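Transmembrane oligosaccharyl transferase (Archaeoglobus fulgidus, PDB 3WAJ) belongs to the STT3 family of oligosaccharyl transferases, membrane enzymes of the GT-C class with many transmembrane helices and a large globular part. Local coordinates at residues G175-A180 and S247-V252; F168-A173 and F219-I224; Y125-E130 and M408-W413; A241-L246 and K299-G304. All coordinates share one frame; numbering follows the deposited sequence.

Contact 1 of 4, residues G175-A180 and S247-V252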
loop_
_atom_site.group_PDB
_atom_site.type_symbol
_atom_site.label_atom_id
_atom_site.label_comp_id
_atom_site.label_asym_id
_atom_site.label_seq_id
_atom_site.Cartn_x
_atom_site.Cartn_y
_atom_site.Cartn_z
ATOM N N GLY A 175 -2.314 19.234 21.305
ATOM C CA GLY A 175 -1.957 20.620 21.548
ATOM C C GLY A 175 -3.154 21.514 21.793
ATOM O O GLY A 175 -3.122 22.382 22.662
ATOM N N THR A 176 -4.216 21.306 21.026
ATOM C CA THR A 176 -5.427 22.103 21.190
ATOM C C THR A 176 -6.194 21.691 22.440
ATOM O O THR A 176 -6.851 22.516 23.080
ATOM C CB THR A 176 -6.360 22.007 19.964
ATOM O OG1 THR A 176 -6.702 20.632 19.724
ATOM C CG2 THR A 176 -5.706 22.627 18.724
ATOM N N PHE A 177 -6.140 20.406 22.775
ATOM C CA PHE A 177 -6.751 19.962 24.021
ATOM C C PHE A 177 -6.013 20.541 25.235
ATOM O O PHE A 177 -6.645 21.000 26.188
ATOM C CB PHE A 177 -6.800 18.444 24.133
ATOM C CG PHE A 177 -7.409 17.961 25.419
ATOM C CD1 PHE A 177 -8.786 17.918 25.569
ATOM C CD2 PHE A 177 -6.601 17.573 26.492
ATOM C CE1 PHE A 177 -9.355 17.502 26.762
ATOM C CE2 PHE A 177 -7.161 17.146 27.692
ATOM C CZ PHE A 177 -8.539 17.112 27.831
ATOM N N LEU A 178 -4.683 20.508 25.206
ATOM C CA LEU A 178 -3.915 21.021 26.327
ATOM C C LEU A 178 -4.116 22.525 26.421
ATOM O O LEU A 178 -4.278 23.068 27.512
ATOM C CB LEU A 178 -2.440 20.627 26.222
ATOM C CG LEU A 178 -2.239 19.132 26.493
ATOM C CD1 LEU A 178 -0.776 18.723 26.424
ATOM C CD2 LEU A 178 -2.832 18.744 27.842
ATOM N N LEU A 179 -4.158 23.186 25.272
ATOM C CA LEU A 179 -4.472 24.610 25.212
ATOM C C LEU A 179 -5.830 24.910 25.857
ATOM O O LEU A 179 -6.001 25.938 26.510
ATOM C CB LEU A 179 -4.441 25.087 23.758
ATOM C CG LEU A 179 -4.406 26.587 23.438
ATOM C CD1 LEU A 179 -5.778 27.217 23.477
ATOM C CD2 LEU A 179 -3.479 27.321 24.387
ATOM N N ALA A 180 -6.796 24.016 25.690
ATOM C CA ALA A 180 -8.107 24.224 26.311
ATOM C C ALA A 180 -8.128 23.935 27.830
ATOM O O ALA A 180 -9.110 24.255 28.504
ATOM C CB ALA A 180 -9.199 23.431 25.574
ATOM N N SER A 247 -12.276 18.183 33.189
ATOM C CA SER A 247 -13.387 17.320 32.832
ATOM C C SER A 247 -14.409 18.015 31.934
ATOM O O SER A 247 -14.859 17.433 30.941
ATOM C CB SER A 247 -14.076 16.807 34.094
ATOM O OG SER A 247 -13.121 16.297 34.998
ATOM N N LEU A 248 -14.783 19.245 32.291
ATOM C CA LEU A 248 -15.792 19.993 31.532
ATOM C C LEU A 248 -15.335 20.230 30.083
ATOM O O LEU A 248 -16.104 20.042 29.130
ATOM C CB LEU A 248 -16.165 21.311 32.236
ATOM C CG LEU A 248 -17.193 21.227 33.376
ATOM C CD1 LEU A 248 -17.343 22.566 34.125
ATOM C CD2 LEU A 248 -18.550 20.744 32.855
ATOM N N VAL A 249 -14.072 20.617 29.930
ATOM C CA VAL A 249 -13.457 20.766 28.622
ATOM C C VAL A 249 -13.570 19.482 27.796
ATOM O O VAL A 249 -13.917 19.515 26.605
ATOM C CB VAL A 249 -11.983 21.154 28.771
ATOM C CG1 VAL A 249 -11.222 20.942 27.459
ATOM C CG2 VAL A 249 -11.879 22.586 29.223
ATOM N N ALA A 250 -13.272 18.354 28.440
ATOM C CA ALA A 250 -13.366 17.059 27.785
ATOM C C ALA A 250 -14.813 16.791 27.379
ATOM O O ALA A 250 -15.063 16.286 26.290
ATOM C CB ALA A 250 -12.832 15.961 28.684
ATOM N N VAL A 251 -15.763 17.135 28.251
ATOM C CA VAL A 251 -17.178 16.981 27.918
ATOM C C VAL A 251 -17.505 17.711 26.614
ATOM O O VAL A 251 -18.094 17.127 25.707
ATOM C CB VAL A 251 -18.108 17.454 29.054
ATOM C CG1 VAL A 251 -19.528 17.622 28.539
ATOM C CG2 VAL A 251 -18.091 16.455 30.218
ATOM N N VAL A 252 -17.089 18.972 26.514
ATOM C CA VAL A 252 -17.343 19.780 25.322
ATOM C C VAL A 252 -16.626 19.207 24.100
ATOM O O VAL A 252 -17.246 18.987 23.050
ATOM C CB VAL A 252 -16.948 21.267 25.534
ATOM C CG1 VAL A 252 -17.123 22.076 24.241
ATOM C CG2 VAL A 252 -17.777 21.883 26.657
#
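Carbon-to-carbon packing joins F177 and A180 of 175-180 to V249 and A250 of 247-252. V249 supplies most of the second surface: its CG1 lies 3.7 Å from A180 CB and 4.0 Å from F177 CE1, touching both partners with a single methyl group. The F177 ring reaches across because CG stands opposite the backbone N (chi1 179°), and its CE1 then comes 4.2 Å from A250 CA, which lies at the ring edge near the plane.

The two stretches belong to helices 163-181 and 243-261 of the STT3 membrane bundle. The axes of the two short segments run at 135°, midway between perpendicular and antiparallel; with these axes 10.3 Å apart, the contact is made largely by side chains, F177 and V249 slanting across each other.

A second kind of approach involves a polar atom. The other V249 methyl, CG2, comes within 3.3 Å of A180 O, a packing contact beside a carbonyl; no hydrogen bond links the two segments. T176 OG1 bonds to S172 O in its own helix and to T207 OG1 of helix 199-214, and S247 OG to R243 O, while I225 and M229 of helix 221-234 pack against F177 and A250 respectively.

Contact 2 of 4, residues F168-A173 and F219-I224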
loop_
_atom_site.group_PDB
_atom_site.type_symbol
_atom_site.label_atom_id
_atom_site.label_comp_id
_atom_site.label_asym_id
_atom_site.label_seq_id
_atom_site.Cartn_x
_atom_site.Cartn_y
_atom_site.Cartn_z
ATOM N N PHE A 168 -0.948 14.951 11.637
ATOM C CA PHE A 168 -1.297 16.357 11.789
ATOM C C PHE A 168 -2.476 16.539 12.753
ATOM O O PHE A 168 -2.403 17.344 13.672
ATOM C CB PHE A 168 -1.604 16.972 10.416
ATOM C CG PHE A 168 -1.838 18.465 10.443
ATOM C CD1 PHE A 168 -0.858 19.335 9.999
ATOM C CD2 PHE A 168 -3.050 18.991 10.883
ATOM C CE1 PHE A 168 -1.069 20.699 10.002
ATOM C CE2 PHE A 168 -3.266 20.355 10.901
ATOM C CZ PHE A 168 -2.273 21.214 10.457
ATOM N N TRP A 169 -3.566 15.810 12.556
ATOM C CA TRP A 169 -4.714 16.015 13.431
ATOM C C TRP A 169 -4.518 15.416 14.830
ATOM O O TRP A 169 -5.098 15.910 15.799
ATOM C CB TRP A 169 -6.029 15.552 12.771
ATOM C CG TRP A 169 -6.371 16.360 11.529
ATOM C CD1 TRP A 169 -6.439 15.902 10.237
ATOM C CD2 TRP A 169 -6.655 17.770 11.466
ATOM N NE1 TRP A 169 -6.759 16.934 9.384
ATOM C CE2 TRP A 169 -6.891 18.090 10.109
ATOM C CE3 TRP A 169 -6.732 18.788 12.421
ATOM C CZ2 TRP A 169 -7.204 19.395 9.688
ATOM C CZ3 TRP A 169 -7.041 20.075 12.008
ATOM C CH2 TRP A 169 -7.271 20.370 10.651
ATOM N N GLN A 170 -3.706 14.369 14.954
ATOM C CA GLN A 170 -3.488 13.778 16.276
ATOM C C GLN A 170 -2.736 14.756 17.173
ATOM O O GLN A 170 -3.168 15.051 18.291
ATOM C CB GLN A 170 -2.717 12.460 16.206
ATOM C CG GLN A 170 -2.624 11.762 17.565
ATOM C CD GLN A 170 -1.507 10.741 17.627
ATOM O OE1 GLN A 170 -1.750 9.532 17.711
ATOM N NE2 GLN A 170 -0.273 11.221 17.584
ATOM N N VAL A 171 -1.607 15.248 16.664
ATOM C CA VAL A 171 -0.811 16.261 17.348
ATOM C C VAL A 171 -1.642 17.519 17.603
ATOM O O VAL A 171 -1.621 18.070 18.704
ATOM C CB VAL A 171 0.454 16.601 16.549
ATOM C CG1 VAL A 171 1.301 17.642 17.285
ATOM C CG2 VAL A 171 1.264 15.340 16.308
ATOM N N SER A 172 -2.370 17.962 16.583
ATOM C CA SER A 172 -3.286 19.093 16.710
ATOM C C SER A 172 -4.261 18.872 17.841
ATOM O O SER A 172 -4.519 19.785 18.620
ATOM C CB SER A 172 -4.085 19.318 15.418
ATOM O OG SER A 172 -3.264 19.848 14.400
ATOM N N ALA A 173 -4.816 17.662 17.922
ATOM C CA ALA A 173 -5.811 17.359 18.944
ATOM C C ALA A 173 -5.201 17.473 20.344
ATOM O O ALA A 173 -5.821 18.029 21.245
ATOM C CB ALA A 173 -6.424 15.988 18.724
ATOM N N PHE A 219 -10.586 7.118 16.429
ATOM C CA PHE A 219 -11.308 7.179 17.703
ATOM C C PHE A 219 -10.351 6.852 18.854
ATOM O O PHE A 219 -10.606 7.197 19.996
ATOM C CB PHE A 219 -12.478 6.187 17.700
ATOM C CG PHE A 219 -12.038 4.752 17.606
ATOM C CD1 PHE A 219 -11.713 4.032 18.757
ATOM C CD2 PHE A 219 -11.903 4.136 16.373
ATOM C CE1 PHE A 219 -11.266 2.722 18.679
ATOM C CE2 PHE A 219 -11.471 2.822 16.283
ATOM C CZ PHE A 219 -11.151 2.113 17.442
ATOM N N ILE A 220 -9.255 6.169 18.532
ATOM C CA ILE A 220 -8.238 5.778 19.503
ATOM C C ILE A 220 -7.673 6.960 20.301
ATOM O O ILE A 220 -7.180 6.774 21.406
ATOM C CB ILE A 220 -7.082 4.995 18.804
ATOM C CG1 ILE A 220 -6.382 4.061 19.788
ATOM C CG2 ILE A 220 -6.064 5.953 18.188
ATOM C CD1 ILE A 220 -7.304 3.139 20.505
ATOM N N ILE A 221 -7.744 8.173 19.754
ATOM C CA ILE A 221 -7.306 9.356 20.497
ATOM C C ILE A 221 -8.205 9.573 21.724
ATOM O O ILE A 221 -7.794 10.185 22.711
ATOM C CB ILE A 221 -7.290 10.622 19.598
ATOM C CG1 ILE A 221 -6.657 11.807 20.323
ATOM C CG2 ILE A 221 -8.688 11.011 19.187
ATOM C CD1 ILE A 221 -5.213 11.599 20.667
ATOM N N ALA A 222 -9.431 9.056 21.674
ATOM C CA ALA A 222 -10.356 9.228 22.802
ATOM C C ALA A 222 -9.912 8.509 24.099
ATOM O O ALA A 222 -9.857 9.147 25.154
ATOM C CB ALA A 222 -11.810 8.886 22.414
ATOM N N PRO A 223 -9.602 7.191 24.031
ATOM C CA PRO A 223 -9.036 6.511 25.205
ATOM C C PRO A 223 -7.776 7.201 25.720
ATOM O O PRO A 223 -7.572 7.281 26.934
ATOM C CB PRO A 223 -8.654 5.131 24.665
ATOM C CG PRO A 223 -9.539 4.912 23.494
ATOM C CD PRO A 223 -9.842 6.256 22.912
ATOM N N ILE A 224 -6.943 7.698 24.808
ATOM C CA ILE A 224 -5.704 8.381 25.191
ATOM C C ILE A 224 -5.966 9.584 26.101
ATOM O O ILE A 224 -5.426 9.666 27.198
ATOM C CB ILE A 224 -4.879 8.801 23.953
ATOM C CG1 ILE A 224 -4.307 7.563 23.247
ATOM C CG2 ILE A 224 -3.755 9.754 24.336
ATOM C CD1 ILE A 224 -3.580 7.883 21.952
#
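I221 meets Q170 and A173 through apolar atoms alone, and the interface between 168-173 and 219-224 is correspondingly small. The closest pair is I221 CD1 and Q170 CG, 4.0 Å apart, where the methyl end of one chain crosses the aliphatic stem of the other at a slant. With CG1 placed opposite the backbone N (chi1 -172°), the isoleucine extends toward the first helix, and the turn at chi2 (63°) carries CD1 to the glutamine. One helical turn further on, A173 CB lies 4.5 Å from I221 CG1, a looser touch beside the same side chain.

Both stretches are parts of the buried helical packing of the STT3 membrane domain. The first lies on helix 163-181 and the second around the beginning of helix 221-234, so the contact joins the former to the N-terminal part of the latter. W413 and M417 of helix 405-420 also pack on Q170, and Y211 of helix 199-214 packs on I221.

No hydrogen bond crosses between the segments. Within the first, F168 O accepts both S172 N and S172 OG, which arrive from opposite faces of its carbonyl plane; the hydroxyl bond, S172 OG to F168 O, measures 2.7 Å and lies 38° out of that plane.

Aromatic packing occupies another side of the helix. F168 CD2 stands 3.8 Å above the W169 ring plane, over its centre, with W169 CE3 in turn near the plane of the F168 ring at its edge. Beyond them, W169 makes an edge-to-face contact with F85.

Contact 3 of 4, residues Y125-E130 and M408-W413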
loop_
_atom_site.group_PDB
_atom_site.type_symbol
_atom_site.label_atom_id
_atom_site.label_comp_id
_atom_site.label_asym_id
_atom_site.label_seq_id
_atom_site.Cartn_x
_atom_site.Cartn_y
_atom_site.Cartn_z
ATOM N N TYR A 125 4.631 23.014 17.103
ATOM C CA TYR A 125 4.893 24.220 17.872
ATOM C C TYR A 125 3.842 24.367 18.957
ATOM O O TYR A 125 4.182 24.435 20.134
ATOM C CB TYR A 125 4.894 25.479 16.988
ATOM C CG TYR A 125 4.980 26.747 17.811
ATOM C CD1 TYR A 125 6.213 27.281 18.169
ATOM C CD2 TYR A 125 3.832 27.397 18.255
ATOM C CE1 TYR A 125 6.304 28.433 18.950
ATOM C CE2 TYR A 125 3.909 28.546 19.032
ATOM C CZ TYR A 125 5.148 29.060 19.375
ATOM O OH TYR A 125 5.228 30.201 20.142
ATOM N N LEU A 126 2.571 24.399 18.552
ATOM C CA LEU A 126 1.456 24.530 19.491
ATOM C C LEU A 126 1.547 23.518 20.615
ATOM O O LEU A 126 1.441 23.889 21.784
ATOM C CB LEU A 126 0.104 24.392 18.786
ATOM C CG LEU A 126 -1.086 24.560 19.736
ATOM C CD1 LEU A 126 -0.994 25.908 20.436
ATOM C CD2 LEU A 126 -2.423 24.425 19.021
ATOM N N LEU A 127 1.754 22.246 20.274
ATOM C CA LEU A 127 1.845 21.193 21.295
ATOM C C LEU A 127 3.047 21.326 22.239
ATOM O O LEU A 127 2.881 21.241 23.455
ATOM C CB LEU A 127 1.832 19.795 20.673
ATOM C CG LEU A 127 2.112 18.652 21.655
ATOM C CD1 LEU A 127 0.990 18.500 22.679
ATOM C CD2 LEU A 127 2.333 17.353 20.913
ATOM N N THR A 128 4.250 21.517 21.696
ATOM C CA THR A 128 5.425 21.597 22.563
ATOM C C THR A 128 5.581 22.970 23.219
ATOM O O THR A 128 6.416 23.144 24.106
ATOM C CB THR A 128 6.761 21.186 21.875
ATOM O OG1 THR A 128 7.622 22.320 21.807
ATOM C CG2 THR A 128 6.545 20.653 20.495
ATOM N N ARG A 129 4.780 23.936 22.776
ATOM C CA ARG A 129 4.666 25.212 23.481
ATOM C C ARG A 129 3.760 25.028 24.698
ATOM O O ARG A 129 4.063 25.501 25.790
ATOM C CB ARG A 129 4.083 26.287 22.558
ATOM C CG ARG A 129 4.264 27.728 23.026
ATOM C CD ARG A 129 3.161 28.187 23.981
ATOM N NE ARG A 129 1.896 28.443 23.291
ATOM C CZ ARG A 129 1.260 29.613 23.294
ATOM N NH1 ARG A 129 1.763 30.646 23.960
ATOM N NH2 ARG A 129 0.115 29.748 22.631
ATOM N N GLU A 130 2.647 24.329 24.495
ATOM C CA GLU A 130 1.602 24.199 25.507
ATOM C C GLU A 130 1.997 23.284 26.653
ATOM O O GLU A 130 1.382 23.308 27.726
ATOM C CB GLU A 130 0.312 23.689 24.857
ATOM C CG GLU A 130 -0.842 24.660 24.962
ATOM C CD GLU A 130 -0.382 26.101 24.967
ATOM O OE1 GLU A 130 0.215 26.554 23.969
ATOM O OE2 GLU A 130 -0.617 26.787 25.980
ATOM N N MET A 408 2.738 15.436 32.107
ATOM C CA MET A 408 2.274 14.073 32.323
ATOM C C MET A 408 1.479 13.567 31.117
ATOM O O MET A 408 1.627 12.419 30.706
ATOM C CB MET A 408 1.434 13.961 33.598
ATOM C CG MET A 408 1.094 12.521 33.960
ATOM S SD MET A 408 -0.238 12.388 35.164
ATOM C CE MET A 408 -1.515 13.365 34.365
ATOM N N ALA A 409 0.644 14.436 30.553
ATOM C CA ALA A 409 -0.172 14.086 29.395
ATOM C C ALA A 409 0.717 13.654 28.230
ATOM O O ALA A 409 0.440 12.668 27.554
ATOM C CB ALA A 409 -1.056 15.260 28.997
ATOM N N LEU A 410 1.801 14.390 28.018
ATOM C CA LEU A 410 2.712 14.096 26.917
ATOM C C LEU A 410 3.365 12.714 27.048
ATOM O O LEU A 410 3.448 11.966 26.067
ATOM C CB LEU A 410 3.771 15.195 26.791
ATOM C CG LEU A 410 4.286 15.512 25.386
ATOM C CD1 LEU A 410 3.228 16.235 24.538
ATOM C CD2 LEU A 410 5.564 16.328 25.499
ATOM N N LEU A 411 3.817 12.379 28.256
ATOM C CA LEU A 411 4.420 11.071 28.528
ATOM C C LEU A 411 3.456 9.919 28.252
ATOM O O LEU A 411 3.838 8.905 27.666
ATOM C CB LEU A 411 4.938 11.009 29.968
ATOM C CG LEU A 411 6.393 11.463 30.101
ATOM C CD1 LEU A 411 6.758 11.805 31.545
ATOM C CD2 LEU A 411 7.323 10.390 29.549
ATOM N N ILE A 412 2.210 10.100 28.683
ATOM C CA ILE A 412 1.151 9.123 28.488
ATOM C C ILE A 412 0.921 8.901 27.002
ATOM O O ILE A 412 0.741 7.773 26.549
ATOM C CB ILE A 412 -0.164 9.610 29.141
ATOM C CG1 ILE A 412 -0.023 9.660 30.663
ATOM C CG2 ILE A 412 -1.338 8.717 28.765
ATOM C CD1 ILE A 412 -1.300 10.097 31.371
ATOM N N TRP A 413 0.917 9.991 26.245
ATOM C CA TRP A 413 0.790 9.917 24.794
ATOM C C TRP A 413 1.953 9.128 24.201
ATOM O O TRP A 413 1.751 8.244 23.376
ATOM C CB TRP A 413 0.738 11.328 24.197
ATOM C CG TRP A 413 0.946 11.386 22.706
ATOM C CD1 TRP A 413 0.171 10.802 21.737
ATOM C CD2 TRP A 413 1.982 12.097 22.015
ATOM N NE1 TRP A 413 0.674 11.102 20.491
ATOM C CE2 TRP A 413 1.782 11.895 20.633
ATOM C CE3 TRP A 413 3.060 12.880 22.433
ATOM C CZ2 TRP A 413 2.624 12.452 19.665
ATOM C CZ3 TRP A 413 3.900 13.433 21.470
ATOM C CH2 TRP A 413 3.675 13.216 20.106
#
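Two helices of the STT3 transmembrane bundle, far apart in the chain, meet here through L127 of helix 121-131 and L410 of helix 405-420, a buried leucine pair with a tryptophan beside it. L410 CD1 is the methyl that does the touching: it fits against the branch point of its partner, 3.7 Å from L127 CD1 and 3.9 Å from both L127 CG and L127 CD2. The two side chains slant across one another. L127 extends toward the second helix because its CG is swung opposite the backbone N (chi1 172°). Its other methyl, CD2, then reaches W413 CZ3 at 4.3 Å, a looser, oblique approach to the indole. One leucine thus spans two residues three positions apart on the facing helix.

Polar pairing lies on a different side of helix 121-131, where R129 NE forms a salt bridge to E130 OE1 at 2.6 Å. No hydrogen bond crosses between the segments.

Other helices surround the contact. Helix 163-181 receives W413 on Q170 and L174, helix 429-446 contacts L410 through V437 and Y438, and helix 134-144 packs through A137 and A140 on T128, the neighbour of L127 in helix 121-131.

Contact 4 of 4, residues A241-L246 and K299-G304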
loop_
_atom_site.group_PDB
_atom_site.type_symbol
_atom_site.label_atom_id
_atom_site.label_comp_id
_atom_site.label_asym_id
_atom_site.label_seq_id
_atom_site.Cartn_x
_atom_site.Cartn_y
_atom_site.Cartn_z
ATOM N N ALA A 241 -4.285 19.834 39.215
ATOM C CA ALA A 241 -5.018 20.141 37.996
ATOM C C ALA A 241 -6.406 20.583 38.392
ATOM O O ALA A 241 -6.975 20.038 39.338
ATOM C CB ALA A 241 -5.100 18.915 37.094
ATOM N N ASP A 242 -6.952 21.571 37.686
ATOM C CA ASP A 242 -8.340 21.973 37.912
ATOM C C ASP A 242 -9.237 20.884 37.297
ATOM O O ASP A 242 -9.790 21.034 36.194
ATOM C CB ASP A 242 -8.606 23.370 37.328
ATOM C CG ASP A 242 -10.054 23.827 37.495
ATOM O OD1 ASP A 242 -10.842 23.165 38.207
ATOM O OD2 ASP A 242 -10.400 24.873 36.906
ATOM N N ARG A 243 -9.354 19.786 38.035
ATOM C CA ARG A 243 -10.016 18.584 37.574
ATOM C C ARG A 243 -11.457 18.807 37.124
ATOM O O ARG A 243 -11.933 18.112 36.229
ATOM C CB ARG A 243 -9.956 17.519 38.669
ATOM C CG ARG A 243 -8.605 16.833 38.805
ATOM C CD ARG A 243 -8.579 15.924 40.034
ATOM N NE ARG A 243 -7.539 16.347 40.972
ATOM C CZ ARG A 243 -7.757 17.031 42.090
ATOM N NH1 ARG A 243 -8.989 17.354 42.446
ATOM N NH2 ARG A 243 -6.738 17.374 42.859
ATOM N N LYS A 244 -12.158 19.761 37.731
ATOM C CA LYS A 244 -13.524 20.051 37.282
ATOM C C LYS A 244 -13.552 20.657 35.874
ATOM O O LYS A 244 -14.360 20.254 35.031
ATOM C CB LYS A 244 -14.298 20.920 38.277
ATOM C CG LYS A 244 -14.990 20.105 39.365
ATOM C CD LYS A 244 -16.136 20.855 40.030
ATOM C CE LYS A 244 -15.669 22.151 40.676
ATOM N NZ LYS A 244 -16.841 23.005 41.041
ATOM N N ASN A 245 -12.664 21.614 35.622
ATOM C CA ASN A 245 -12.554 22.191 34.292
ATOM C C ASN A 245 -11.882 21.248 33.279
ATOM O O ASN A 245 -12.275 21.219 32.108
ATOM C CB ASN A 245 -11.885 23.585 34.329
ATOM C CG ASN A 245 -12.861 24.696 34.722
ATOM O OD1 ASN A 245 -13.962 24.804 34.172
ATOM N ND2 ASN A 245 -12.457 25.523 35.686
ATOM N N LEU A 246 -10.891 20.475 33.726
ATOM C CA LEU A 246 -10.256 19.462 32.875
ATOM C C LEU A 246 -11.333 18.537 32.322
ATOM O O LEU A 246 -11.319 18.176 31.144
ATOM C CB LEU A 246 -9.232 18.639 33.662
ATOM C CG LEU A 246 -8.793 17.329 33.003
ATOM C CD1 LEU A 246 -7.996 17.623 31.745
ATOM C CD2 LEU A 246 -7.990 16.455 33.941
ATOM N N LYS A 299 -16.921 16.810 41.898
ATOM C CA LYS A 299 -17.905 17.558 42.685
ATOM C C LYS A 299 -18.135 16.924 44.053
ATOM O O LYS A 299 -18.192 17.633 45.057
ATOM C CB LYS A 299 -19.223 17.733 41.920
ATOM C CG LYS A 299 -19.148 18.775 40.781
ATOM C CD LYS A 299 -20.418 18.794 39.913
ATOM C CE LYS A 299 -21.648 19.179 40.730
ATOM N NZ LYS A 299 -22.913 19.102 39.936
ATOM N N TRP A 300 -18.247 15.595 44.084
ATOM C CA TRP A 300 -18.408 14.843 45.331
ATOM C C TRP A 300 -17.197 15.005 46.228
ATOM O O TRP A 300 -17.312 15.101 47.454
ATOM C CB TRP A 300 -18.625 13.356 45.039
ATOM C CG TRP A 300 -20.009 13.081 44.565
ATOM C CD1 TRP A 300 -21.134 13.806 44.859
ATOM C CD2 TRP A 300 -20.426 12.022 43.697
ATOM N NE1 TRP A 300 -22.224 13.253 44.234
ATOM C CE2 TRP A 300 -21.819 12.158 43.513
ATOM C CE3 TRP A 300 -19.757 10.978 43.050
ATOM C CZ2 TRP A 300 -22.557 11.285 42.709
ATOM C CZ3 TRP A 300 -20.490 10.109 42.255
ATOM C CH2 TRP A 300 -21.873 10.271 42.087
ATOM N N ASN A 301 -16.030 15.022 45.601
ATOM C CA ASN A 301 -14.784 15.243 46.308
ATOM C C ASN A 301 -14.780 16.628 46.958
ATOM O O ASN A 301 -14.571 16.761 48.170
ATOM C CB ASN A 301 -13.624 15.121 45.321
ATOM C CG ASN A 301 -12.290 15.143 45.999
ATOM O OD1 ASN A 301 -11.368 15.827 45.556
ATOM N ND2 ASN A 301 -12.174 14.396 47.091
ATOM N N ASP A 302 -15.031 17.651 46.141
ATOM C CA ASP A 302 -14.984 19.032 46.606
ATOM C C ASP A 302 -16.004 19.328 47.702
ATOM O O ASP A 302 -15.754 20.173 48.556
ATOM C CB ASP A 302 -15.183 20.001 45.445
ATOM C CG ASP A 302 -14.079 19.912 44.399
ATOM O OD1 ASP A 302 -12.972 19.409 44.703
ATOM O OD2 ASP A 302 -14.340 20.370 43.260
ATOM N N VAL A 303 -17.138 18.626 47.682
ATOM C CA VAL A 303 -18.202 18.874 48.654
ATOM C C VAL A 303 -17.907 18.178 49.983
ATOM O O VAL A 303 -18.392 18.587 51.033
ATOM C CB VAL A 303 -19.611 18.482 48.109
ATOM C CG1 VAL A 303 -19.778 16.965 48.060
ATOM C CG2 VAL A 303 -20.719 19.115 48.949
ATOM N N GLY A 304 -17.077 17.144 49.945
ATOM C CA GLY A 304 -16.707 16.452 51.168
ATOM C C GLY A 304 -17.408 15.116 51.288
ATOM O O GLY A 304 -17.387 14.485 52.336
#
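The aliphatic chain of K244 rests against K299 and D302, and this is where 241-246 and 299-304 pack most closely. K244 CE lies 3.4 Å from D302 OD2, the two side chains arriving from opposite directions, while K244 CD rests 3.7 Å from K299 CG where the lysine chains cross at about a right angle. A bend at chi3 (-59°) sets K244 CE close to D302 OD2, beside the carboxylate.

The charged ends are held more loosely. K244 NZ stays 4.3 Å from D302 OD2, beyond a salt bridge, so the attraction is probably long-range and softened by solvent. K299 leads its own amine away from the interface. R243 reaches the same helix but only brushes N301, with NH1 4.2 Å from N301 OD1; its firm partner is E298, to which NH1 forms a salt bridge. That positive group probably also eases the closeness of the E298 and D302 carboxylates. No hydrogen bond joins the two segments, and K244, K299, N301 and D302 also touch a crystal neighbour, so their outer ends may partly reflect the lattice.

Two helix ends stand side by side here and run in opposite senses, near the periphery of the membrane bundle. D242 is the N-cap of helix 243-261. Helix 278-303 finishes at G304, whose positive phi (105°) and weak bonds from its N to W300 O and N301 O make a Schellman motif, with G304 at once the N-cap of the short helix that follows.

Following the chain from the N terminus, 125-130 opens contact 3, the widest loop, which closes only at 408-413 and encloses the other three. Inside it, adjoining stretches of helix 163-181 open contact 2 and then contact 1. Contact 2 closes at 219-224, before 241-246 opens contact 4; contact 1 closes directly afterwards, at 247-252, and contact 4 at 299-304. Contact 1 therefore crosses both contact 2 and contact 4, which themselves follow in series. Helix 163-181 is shared by contacts 1 and 2, helix 243-261 by contacts 1 and 4. Packing touches link contact 3 to contacts 1 and 2, tying early and late helices of the membrane domain together.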